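Local structure of DUF4442 domain-containing protein (Pseudomonas aeruginosa, 1SH8) at residues T7-A10 with R11-E15. The protein is of unknown function but is probably a thioesterase with a hot-dog-type domain of the DUF4442 family. Residues are numbered along the deposited sequence; the frame is centred on the assembly and turned at random.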
# COMPACT_ATOMS: atom_id res chain seq x y z
N THR A 7 -9.59 -16.81 -19.53
CA THR A 7 -9.76 -16.72 -18.08
C THR A 7 -8.71 -17.32 -17.14
O THR A 7 -8.27 -16.64 -16.20
CB THR A 7 -11.13 -17.26 -17.68
OG1 THR A 7 -12.13 -16.64 -18.49
CG2 THR A 7 -11.42 -16.95 -16.21
N GLU A 8 -8.32 -18.57 -17.36
CA GLU A 8 -7.34 -19.18 -16.46
C GLU A 8 -6.00 -18.46 -16.49
O GLU A 8 -5.36 -18.27 -15.44
CB GLU A 8 -7.16 -20.67 -16.81
CG GLU A 8 -8.43 -21.50 -16.65
CD GLU A 8 -9.14 -21.24 -15.32
OE1 GLU A 8 -8.50 -21.34 -14.25
OE2 GLU A 8 -10.36 -20.93 -15.35
N LEU A 9 -5.57 -18.04 -17.68
CA LEU A 9 -4.32 -17.32 -17.81
C LEU A 9 -4.43 -15.96 -17.13
O LEU A 9 -3.51 -15.53 -16.43
CB LEU A 9 -3.97 -17.16 -19.30
CG LEU A 9 -2.74 -16.33 -19.68
CD1 LEU A 9 -1.49 -16.80 -18.93
CD2 LEU A 9 -2.54 -16.43 -21.18
N ALA A 10 -5.58 -15.29 -17.29
CA ALA A 10 -5.77 -13.99 -16.66
C ALA A 10 -5.71 -14.13 -15.15
O ALA A 10 -5.11 -13.31 -14.45
CB ALA A 10 -7.11 -13.39 -17.08
N ARG A 11 -6.32 -15.19 -14.63
CA ARG A 11 -6.33 -15.44 -13.19
C ARG A 11 -4.91 -15.74 -12.71
O ARG A 11 -4.47 -15.23 -11.68
CB ARG A 11 -7.27 -16.61 -12.87
CG ARG A 11 -7.31 -17.02 -11.40
CD ARG A 11 -6.28 -18.09 -11.12
NE ARG A 11 -6.53 -19.29 -11.92
CZ ARG A 11 -5.61 -20.19 -12.24
NH1 ARG A 11 -5.93 -21.24 -12.98
NH2 ARG A 11 -4.35 -20.02 -11.84
N HIS A 12 -4.18 -16.56 -13.46
CA HIS A 12 -2.81 -16.90 -13.09
C HIS A 12 -1.95 -15.64 -13.02
O HIS A 12 -1.22 -15.43 -12.05
CB HIS A 12 -2.21 -17.89 -14.09
CG HIS A 12 -0.86 -18.39 -13.72
ND1 HIS A 12 0.31 -17.75 -14.08
CD2 HIS A 12 -0.48 -19.47 -12.98
CE1 HIS A 12 1.34 -18.40 -13.58
NE2 HIS A 12 0.89 -19.45 -12.91
N LEU A 13 -2.04 -14.79 -14.04
CA LEU A 13 -1.25 -13.56 -14.07
C LEU A 13 -1.64 -12.62 -12.92
O LEU A 13 -0.78 -12.04 -12.27
CB LEU A 13 -1.42 -12.85 -15.42
CG LEU A 13 -0.82 -13.62 -16.61
CD1 LEU A 13 -1.13 -12.88 -17.91
CD2 LEU A 13 0.68 -13.77 -16.40
N THR A 14 -2.94 -12.49 -12.68
CA THR A 14 -3.42 -11.62 -11.61
C THR A 14 -2.89 -12.04 -10.24
O THR A 14 -2.42 -11.22 -9.46
CB THR A 14 -4.97 -11.61 -11.56
OG1 THR A 14 -5.49 -11.06 -12.77
CG2 THR A 14 -5.47 -10.78 -10.38
N GLU A 15 -2.97 -13.34 -9.96
CA GLU A 15 -2.54 -13.86 -8.67
C GLU A 15 -1.05 -14.12 -8.53
O GLU A 15 -0.52 -14.05 -7.42
CB GLU A 15 -3.28 -15.17 -8.37
CG GLU A 15 -4.79 -15.05 -8.31
CD GLU A 15 -5.49 -16.38 -8.05
OE1 GLU A 15 -4.80 -17.43 -8.00
OE2 GLU A 15 -6.73 -16.39 -7.90
O HOH W 1 -9.87 -18.89 -12.28
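Glu8 and Arg11 form a salt bridge one turn apart on the helix. Arg11 NH1 donates to Glu8 OE1 at 2.9 Å, and the bond is nearly straight (165°). The carboxylate oxygen uses its anti lone pair and lies at the guanidinium edge, in its plane. The two flat groups are turned 53° against each other. The Arg11 side chain starts with CG anti to the backbone N (chi1 177°), then bends at chi2 and chi3. This folds the guanidinium back over Glu8 O, which sits 3.7 Å above the plane, over its centre. Water 1 weakly bridges Glu8 OE1 and Arg11 NE.

This is an i to i+3 pair on helix 7-16 of a hot-dog family domain. Ordinary i to i+4 backbone bonds join the same turns, from Arg11 N to Thr7 O and from His12 N to Glu8 O. On the buried side, Ala10 O accepts two bonds. Thr14 N and Thr14 OG1 reach Ala10 O from opposite faces of its carbonyl plane, and OG1 lies 2.8 Å from Ala10 O. Thr14 also touches Leu31 of strand 27-32 and Leu70 of helix 64-72. Leu9 CD1 lies 4.0 Å from Leu13 CG, and Leu13 packs on Leu70 as well.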